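Local structure of phosphatidylinositol-specific phospholipase C (Listeria monocytogenes, 2PLC) at residues G188-A202 with Y229-V241. The protein is a phosphatidylinositol-specific phospholipase C, a bacterial enzyme of the X-domain family with a TIM-barrel type of fold. Numbering follows the deposited sequence.
Sequences GPSVKTKFKEIVQTA and YAAALNNKVEQFV
F195 lies between the two helices with a different group on each face. K236 lays CE over one face, 3.8 Å from the centroid of the F195 ring, and its NZ makes a cation-pi contact. Bends at chi3 and chi4 (67° and 58°) fold the lysine back over the ring. V199 CG2, from the same helix as F195, covers the opposite face toward the rim. That methyl also sits squarely over the centre of the F240 ring, 4.0 Å from its centroid, and so bridges both aromatics. V199 CG1 touches F240 CZ at 3.5 Å, and A202 CB meets the edge of the same ring.

I198 CG2 meets V237 CG2 at 3.9 Å and extends this tight part inward. L233 CD1 lies 3.8 Å from K194 CG. The K194 chain then turns away, and its NZ hydrogen-bonds to D185 O and H216 O. The partly exposed side is looser: V191 CG1 stays 4.3 Å from A232 CB. Y229, by contrast, is buried. Its OH donates a 2.6 Å hydrogen bond to P189 O, just ahead of helix 191-207, and lies in the carbonyl plane.

The segment axes come within 10.6 Å and cross at 37°, running roughly the same way, as neighbouring helices around a parallel barrel do. I198 and V237 touch I217, just after strand 212-216. Helix 191-207 also packs on strands 180-183 and 212-216, and helix 226-246 on strand 253-257.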
ATOM      1  N   GLY A 188     -18.449  -8.177   0.988  1.00 23.75           N
ATOM      2  CA  GLY A 188     -19.770  -7.602   1.171  1.00 23.80           C
ATOM      3  C   GLY A 188     -20.251  -7.160   2.542  1.00 28.27           C
ATOM      4  O   GLY A 188     -21.352  -7.534   2.937  1.00 29.42           O
ATOM      5  N   PRO A 189     -19.468  -6.375   3.297  1.00 24.65           N
ATOM      6  CA  PRO A 189     -19.949  -5.950   4.612  1.00 21.56           C
ATOM      7  C   PRO A 189     -20.898  -4.765   4.441  1.00 23.03           C
ATOM      8  O   PRO A 189     -20.889  -4.114   3.399  1.00 22.62           O
ATOM      9  CB  PRO A 189     -18.663  -5.507   5.302  1.00 17.28           C
ATOM     10  CG  PRO A 189     -17.896  -4.905   4.176  1.00 15.47           C
ATOM     11  CD  PRO A 189     -18.085  -5.911   3.070  1.00 19.41           C
ATOM     12  N   SER A 190     -21.755  -4.514   5.426  1.00 20.25           N
ATOM     13  CA  SER A 190     -22.645  -3.364   5.348  1.00 16.57           C
ATOM     14  C   SER A 190     -21.766  -2.139   5.602  1.00 16.09           C
ATOM     15  O   SER A 190     -20.719  -2.244   6.237  1.00 20.08           O
ATOM     16  CB  SER A 190     -23.739  -3.451   6.409  1.00 20.35           C
ATOM     17  OG  SER A 190     -23.176  -3.446   7.704  1.00 26.84           O
ATOM     18  N   VAL A 191     -22.171  -0.988   5.082  1.00 21.20           N
ATOM     19  CA  VAL A 191     -21.404   0.234   5.272  1.00 18.45           C
ATOM     20  C   VAL A 191     -21.186   0.533   6.762  1.00 23.09           C
ATOM     21  O   VAL A 191     -20.081   0.880   7.162  1.00 22.82           O
ATOM     22  CB  VAL A 191     -22.093   1.419   4.562  1.00 18.93           C
ATOM     23  CG1 VAL A 191     -21.405   2.731   4.900  1.00 18.04           C
ATOM     24  CG2 VAL A 191     -22.077   1.186   3.058  1.00 16.39           C
ATOM     25  N   LYS A 192     -22.227   0.347   7.577  1.00 19.62           N
ATOM     26  CA  LYS A 192     -22.161   0.587   9.023  1.00 19.92           C
ATOM     27  C   LYS A 192     -21.115  -0.307   9.693  1.00 17.02           C
ATOM     28  O   LYS A 192     -20.262   0.173  10.437  1.00 21.88           O
ATOM     29  CB  LYS A 192     -23.539   0.368   9.674  1.00 23.32           C
ATOM     30  CG  LYS A 192     -24.255   1.653  10.151  1.00 43.22           C
ATOM     31  CD  LYS A 192     -23.826   2.098  11.576  1.00 59.30           C
ATOM     32  CE  LYS A 192     -24.463   3.448  12.017  1.00 59.26           C
ATOM     33  NZ  LYS A 192     -23.913   4.027  13.295  1.00 38.07           N
ATOM     34  N   THR A 193     -21.155  -1.600   9.392  1.00 14.87           N
ATOM     35  CA  THR A 193     -20.203  -2.544   9.967  1.00 21.44           C
ATOM     36  C   THR A 193     -18.777  -2.255   9.508  1.00 19.12           C
ATOM     37  O   THR A 193     -17.855  -2.228  10.321  1.00 27.31           O
ATOM     38  CB  THR A 193     -20.573  -3.998   9.607  1.00 19.26           C
ATOM     39  OG1 THR A 193     -21.857  -4.309  10.164  1.00 31.28           O
ATOM     40  CG2 THR A 193     -19.539  -4.975  10.151  1.00 14.82           C
ATOM     41  N   LYS A 194     -18.604  -2.034   8.209  1.00 20.78           N
ATOM     42  CA  LYS A 194     -17.288  -1.749   7.645  1.00 20.34           C
ATOM     43  C   LYS A 194     -16.682  -0.494   8.277  1.00 21.83           C
ATOM     44  O   LYS A 194     -15.479  -0.444   8.553  1.00 23.20           O
ATOM     45  CB  LYS A 194     -17.388  -1.583   6.128  1.00 15.35           C
ATOM     46  CG  LYS A 194     -16.063  -1.321   5.421  1.00 16.04           C
ATOM     47  CD  LYS A 194     -15.098  -2.505   5.511  1.00 16.31           C
ATOM     48  CE  LYS A 194     -13.817  -2.214   4.719  1.00 14.94           C
ATOM     49  NZ  LYS A 194     -12.837  -3.340   4.727  1.00 10.14           N
ATOM     50  N   PHE A 195     -17.520   0.511   8.524  1.00 17.35           N
ATOM     51  CA  PHE A 195     -17.040   1.746   9.124  1.00 12.57           C
ATOM     52  C   PHE A 195     -16.556   1.480  10.555  1.00 18.25           C
ATOM     53  O   PHE A 195     -15.513   1.994  10.969  1.00 19.13           O
ATOM     54  CB  PHE A 195     -18.132   2.820   9.112  1.00 15.40           C
ATOM     55  CG  PHE A 195     -17.650   4.166   9.557  1.00 12.50           C
ATOM     56  CD1 PHE A 195     -16.569   4.772   8.927  1.00 13.64           C
ATOM     57  CD2 PHE A 195     -18.250   4.818  10.628  1.00 19.08           C
ATOM     58  CE1 PHE A 195     -16.091   6.009   9.359  1.00 15.81           C
ATOM     59  CE2 PHE A 195     -17.774   6.058  11.067  1.00 17.32           C
ATOM     60  CZ  PHE A 195     -16.690   6.652  10.428  1.00 13.30           C
ATOM     61  N   LYS A 196     -17.304   0.660  11.294  1.00 16.07           N
ATOM     62  CA  LYS A 196     -16.939   0.317  12.664  1.00 18.55           C
ATOM     63  C   LYS A 196     -15.562  -0.339  12.702  1.00 20.63           C
ATOM     64  O   LYS A 196     -14.706   0.054  13.498  1.00 22.16           O
ATOM     65  CB  LYS A 196     -17.999  -0.600  13.290  1.00 16.16           C
ATOM     66  CG  LYS A 196     -19.083   0.157  14.067  1.00 29.88           C
ATOM     67  CD  LYS A 196     -20.320  -0.697  14.367  1.00 38.44           C
ATOM     68  CE  LYS A 196     -19.988  -1.987  15.123  1.00 55.02           C
ATOM     69  NZ  LYS A 196     -19.498  -1.763  16.521  1.00 66.62           N
ATOM     70  N   GLU A 197     -15.337  -1.293  11.798  1.00 18.04           N
ATOM     71  CA  GLU A 197     -14.063  -2.002  11.712  1.00 14.12           C
ATOM     72  C   GLU A 197     -12.918  -1.068  11.351  1.00 16.45           C
ATOM     73  O   GLU A 197     -11.788  -1.251  11.807  1.00 14.34           O
ATOM     74  CB  GLU A 197     -14.154  -3.129  10.687  1.00 14.41           C
ATOM     75  CG  GLU A 197     -15.172  -4.187  11.056  1.00 18.02           C
ATOM     76  CD  GLU A 197     -15.366  -5.207   9.962  1.00 28.41           C
ATOM     77  OE1 GLU A 197     -15.429  -4.811   8.780  1.00 29.02           O
ATOM     78  OE2 GLU A 197     -15.464  -6.409  10.284  1.00 36.34           O
ATOM     79  N   ILE A 198     -13.205  -0.077  10.515  1.00 16.91           N
ATOM     80  CA  ILE A 198     -12.184   0.889  10.124  1.00 13.38           C
ATOM     81  C   ILE A 198     -11.828   1.742  11.342  1.00 17.33           C
ATOM     82  O   ILE A 198     -10.663   1.828  11.717  1.00 16.78           O
ATOM     83  CB  ILE A 198     -12.661   1.782   8.942  1.00 13.09           C
ATOM     84  CG1 ILE A 198     -12.793   0.936   7.672  1.00 11.50           C
ATOM     85  CG2 ILE A 198     -11.670   2.918   8.696  1.00 10.86           C
ATOM     86  CD1 ILE A 198     -13.465   1.656   6.516  1.00 12.81           C
ATOM     87  N   VAL A 199     -12.846   2.305  11.994  1.00 14.90           N
ATOM     88  CA  VAL A 199     -12.663   3.142  13.183  1.00 16.87           C
ATOM     89  C   VAL A 199     -11.945   2.406  14.320  1.00 16.32           C
ATOM     90  O   VAL A 199     -11.019   2.945  14.935  1.00 18.99           O
ATOM     91  CB  VAL A 199     -14.025   3.686  13.688  1.00 15.72           C
ATOM     92  CG1 VAL A 199     -13.873   4.349  15.037  1.00 14.50           C
ATOM     93  CG2 VAL A 199     -14.577   4.699  12.699  1.00 14.18           C
ATOM     94  N   GLN A 200     -12.361   1.171  14.588  1.00 19.82           N
ATOM     95  CA  GLN A 200     -11.745   0.371  15.644  1.00 15.91           C
ATOM     96  C   GLN A 200     -10.262   0.106  15.377  1.00 16.66           C
ATOM     97  O   GLN A 200      -9.438   0.206  16.284  1.00 19.77           O
ATOM     98  CB  GLN A 200     -12.496  -0.949  15.813  1.00 13.45           C
ATOM     99  CG  GLN A 200     -13.871  -0.788  16.425  1.00 16.42           C
ATOM    100  CD  GLN A 200     -14.641  -2.091  16.492  1.00 26.80           C
ATOM    101  OE1 GLN A 200     -14.089  -3.165  16.243  1.00 26.04           O
ATOM    102  NE2 GLN A 200     -15.930  -2.002  16.821  1.00 22.21           N
ATOM    103  N   THR A 201      -9.929  -0.204  14.125  1.00 17.82           N
ATOM    104  CA  THR A 201      -8.551  -0.487  13.729  1.00 15.36           C
ATOM    105  C   THR A 201      -7.675   0.756  13.780  1.00 18.56           C
ATOM    106  O   THR A 201      -6.497   0.677  14.115  1.00 25.32           O
ATOM    107  CB  THR A 201      -8.510  -1.111  12.325  1.00 15.97           C
ATOM    108  OG1 THR A 201      -9.348  -2.270  12.320  1.00 13.16           O
ATOM    109  CG2 THR A 201      -7.088  -1.528  11.950  1.00 10.18           C
ATOM    110  N   ALA A 202      -8.264   1.907  13.465  1.00 11.72           N
ATOM    111  CA  ALA A 202      -7.541   3.171  13.502  1.00 15.37           C
ATOM    112  C   ALA A 202      -7.276   3.525  14.960  1.00 22.22           C
ATOM    113  O   ALA A 202      -6.220   4.057  15.299  1.00 18.67           O
ATOM    114  CB  ALA A 202      -8.364   4.258  12.854  1.00 15.72           C
ATOM    115  N   TYR A 229     -18.995   1.834  -2.569  1.00 16.47           N
ATOM    116  CA  TYR A 229     -18.481   1.761  -1.203  1.00 15.30           C
ATOM    117  C   TYR A 229     -17.618   2.973  -0.865  1.00 19.74           C
ATOM    118  O   TYR A 229     -17.753   3.557   0.213  1.00 24.09           O
ATOM    119  CB  TYR A 229     -17.634   0.505  -1.009  1.00  8.14           C
ATOM    120  CG  TYR A 229     -18.386  -0.710  -0.524  1.00 15.35           C
ATOM    121  CD1 TYR A 229     -18.802  -0.809   0.806  1.00 11.43           C
ATOM    122  CD2 TYR A 229     -18.653  -1.781  -1.381  1.00 15.04           C
ATOM    123  CE1 TYR A 229     -19.461  -1.942   1.273  1.00 11.22           C
ATOM    124  CE2 TYR A 229     -19.316  -2.922  -0.920  1.00 13.51           C
ATOM    125  CZ  TYR A 229     -19.715  -2.993   0.410  1.00 15.64           C
ATOM    126  OH  TYR A 229     -20.368  -4.116   0.877  1.00 20.15           O
ATOM    127  N   ALA A 230     -16.721   3.328  -1.786  1.00 14.50           N
ATOM    128  CA  ALA A 230     -15.805   4.450  -1.610  1.00 15.54           C
ATOM    129  C   ALA A 230     -16.545   5.771  -1.478  1.00 16.25           C
ATOM    130  O   ALA A 230     -16.165   6.622  -0.672  1.00 20.97           O
ATOM    131  CB  ALA A 230     -14.817   4.510  -2.771  1.00 14.93           C
ATOM    132  N   ALA A 231     -17.602   5.932  -2.268  1.00 20.44           N
ATOM    133  CA  ALA A 231     -18.412   7.145  -2.234  1.00 20.33           C
ATOM    134  C   ALA A 231     -19.088   7.311  -0.872  1.00 21.28           C
ATOM    135  O   ALA A 231     -19.298   8.430  -0.406  1.00 22.72           O
ATOM    136  CB  ALA A 231     -19.446   7.110  -3.335  1.00 21.55           C
ATOM    137  N   ALA A 232     -19.406   6.195  -0.226  1.00 18.78           N
ATOM    138  CA  ALA A 232     -20.040   6.240   1.087  1.00 16.39           C
ATOM    139  C   ALA A 232     -19.031   6.377   2.218  1.00 21.37           C
ATOM    140  O   ALA A 232     -19.204   7.209   3.107  1.00 26.52           O
ATOM    141  CB  ALA A 232     -20.878   4.987   1.305  1.00 17.02           C
ATOM    142  N   LEU A 233     -17.943   5.610   2.122  1.00 16.85           N
ATOM    143  CA  LEU A 233     -16.909   5.546   3.148  1.00 16.05           C
ATOM    144  C   LEU A 233     -15.769   6.554   3.246  1.00 21.08           C
ATOM    145  O   LEU A 233     -15.429   6.980   4.355  1.00 25.69           O
ATOM    146  CB  LEU A 233     -16.320   4.139   3.172  1.00 15.37           C
ATOM    147  CG  LEU A 233     -17.288   3.063   3.654  1.00 15.16           C
ATOM    148  CD1 LEU A 233     -16.822   1.685   3.236  1.00  8.51           C
ATOM    149  CD2 LEU A 233     -17.435   3.166   5.153  1.00 13.12           C
ATOM    150  N   ASN A 234     -15.147   6.906   2.124  1.00 22.04           N
ATOM    151  CA  ASN A 234     -14.014   7.835   2.148  1.00 18.25           C
ATOM    152  C   ASN A 234     -14.275   9.129   2.905  1.00 18.78           C
ATOM    153  O   ASN A 234     -13.427   9.582   3.670  1.00 27.01           O
ATOM    154  CB  ASN A 234     -13.520   8.143   0.733  1.00 19.45           C
ATOM    155  CG  ASN A 234     -12.869   6.945   0.066  1.00 20.74           C
ATOM    156  OD1 ASN A 234     -12.687   5.897   0.682  1.00 15.00           O
ATOM    157  ND2 ASN A 234     -12.512   7.099  -1.204  1.00 18.81           N
ATOM    158  N   ASN A 235     -15.457   9.705   2.715  1.00 24.09           N
ATOM    159  CA  ASN A 235     -15.826  10.945   3.391  1.00 24.42           C
ATOM    160  C   ASN A 235     -16.005  10.747   4.895  1.00 26.47           C
ATOM    161  O   ASN A 235     -15.586  11.584   5.698  1.00 31.25           O
ATOM    162  CB  ASN A 235     -17.107  11.512   2.788  1.00 41.62           C
ATOM    163  CG  ASN A 235     -16.875  12.827   2.093  1.00 62.25           C
ATOM    164  OD1 ASN A 235     -17.256  13.882   2.603  1.00 72.40           O
ATOM    165  ND2 ASN A 235     -16.219  12.781   0.934  1.00 65.54           N
ATOM    166  N   LYS A 236     -16.636   9.635   5.268  1.00 19.32           N
ATOM    167  CA  LYS A 236     -16.865   9.323   6.669  1.00 20.07           C
ATOM    168  C   LYS A 236     -15.526   9.159   7.367  1.00 22.75           C
ATOM    169  O   LYS A 236     -15.327   9.674   8.466  1.00 22.88           O
ATOM    170  CB  LYS A 236     -17.702   8.054   6.806  1.00 17.47           C
ATOM    171  CG  LYS A 236     -19.130   8.229   6.344  1.00 27.70           C
ATOM    172  CD  LYS A 236     -19.902   6.911   6.337  1.00 29.83           C
ATOM    173  CE  LYS A 236     -20.105   6.365   7.734  1.00 30.99           C
ATOM    174  NZ  LYS A 236     -20.825   7.343   8.594  1.00 35.18           N
ATOM    175  N   VAL A 237     -14.605   8.461   6.705  1.00 20.23           N
ATOM    176  CA  VAL A 237     -13.271   8.235   7.253  1.00 19.74           C
ATOM    177  C   VAL A 237     -12.486   9.547   7.316  1.00 18.88           C
ATOM    178  O   VAL A 237     -11.733   9.784   8.256  1.00 22.40           O
ATOM    179  CB  VAL A 237     -12.497   7.186   6.421  1.00 22.49           C
ATOM    180  CG1 VAL A 237     -11.055   7.076   6.905  1.00 25.44           C
ATOM    181  CG2 VAL A 237     -13.187   5.833   6.523  1.00 13.67           C
ATOM    182  N   GLU A 238     -12.687  10.408   6.327  1.00 16.77           N
ATOM    183  CA  GLU A 238     -12.005  11.694   6.287  1.00 20.18           C
ATOM    184  C   GLU A 238     -12.384  12.578   7.479  1.00 24.78           C
ATOM    185  O   GLU A 238     -11.521  13.222   8.078  1.00 28.26           O
ATOM    186  CB  GLU A 238     -12.327  12.415   4.986  1.00 22.20           C
ATOM    187  CG  GLU A 238     -11.530  13.685   4.775  1.00 25.96           C
ATOM    188  CD  GLU A 238     -11.892  14.398   3.486  1.00 32.74           C
ATOM    189  OE1 GLU A 238     -12.544  13.789   2.604  1.00 37.22           O
ATOM    190  OE2 GLU A 238     -11.518  15.580   3.355  1.00 37.10           O
ATOM    191  N   GLN A 239     -13.672  12.598   7.819  1.00 26.74           N
ATOM    192  CA  GLN A 239     -14.169  13.390   8.946  1.00 30.26           C
ATOM    193  C   GLN A 239     -13.682  12.834  10.274  1.00 31.69           C
ATOM    194  O   GLN A 239     -13.437  13.582  11.220  1.00 30.64           O
ATOM    195  CB  GLN A 239     -15.687  13.415   8.948  1.00 35.89           C
ATOM    196  CG  GLN A 239     -16.283  14.300   7.887  1.00 51.97           C
ATOM    197  CD  GLN A 239     -17.778  14.125   7.783  1.00 63.52           C
ATOM    198  OE1 GLN A 239     -18.461  13.902   8.786  1.00 66.20           O
ATOM    199  NE2 GLN A 239     -18.300  14.207   6.562  1.00 69.25           N
ATOM    200  N   PHE A 240     -13.567  11.512  10.339  1.00 25.95           N
ATOM    201  CA  PHE A 240     -13.102  10.831  11.533  1.00 20.46           C
ATOM    202  C   PHE A 240     -11.644  11.199  11.807  1.00 27.14           C
ATOM    203  O   PHE A 240     -11.272  11.461  12.951  1.00 30.50           O
ATOM    204  CB  PHE A 240     -13.242   9.325  11.352  1.00 24.19           C
ATOM    205  CG  PHE A 240     -12.684   8.528  12.485  1.00 28.86           C
ATOM    206  CD1 PHE A 240     -13.299   8.542  13.730  1.00 29.00           C
ATOM    207  CD2 PHE A 240     -11.543   7.751  12.306  1.00 33.80           C
ATOM    208  CE1 PHE A 240     -12.791   7.791  14.782  1.00 32.39           C
ATOM    209  CE2 PHE A 240     -11.024   6.995  13.354  1.00 39.00           C
ATOM    210  CZ  PHE A 240     -11.651   7.015  14.595  1.00 32.11           C
ATOM    211  N   VAL A 241     -10.837  11.234  10.746  1.00 26.13           N
ATOM    212  CA  VAL A 241      -9.423  11.576  10.842  1.00 23.07           C
ATOM    213  C   VAL A 241      -9.262  13.045  11.233  1.00 26.85           C
ATOM    214  O   VAL A 241      -8.389  13.388  12.024  1.00 30.99           O
ATOM    215  CB  VAL A 241      -8.691  11.303   9.513  1.00 20.22           C
ATOM    216  CG1 VAL A 241      -7.221  11.667   9.631  1.00 20.73           C
ATOM    217  CG2 VAL A 241      -8.839   9.837   9.130  1.00 22.03           C
TER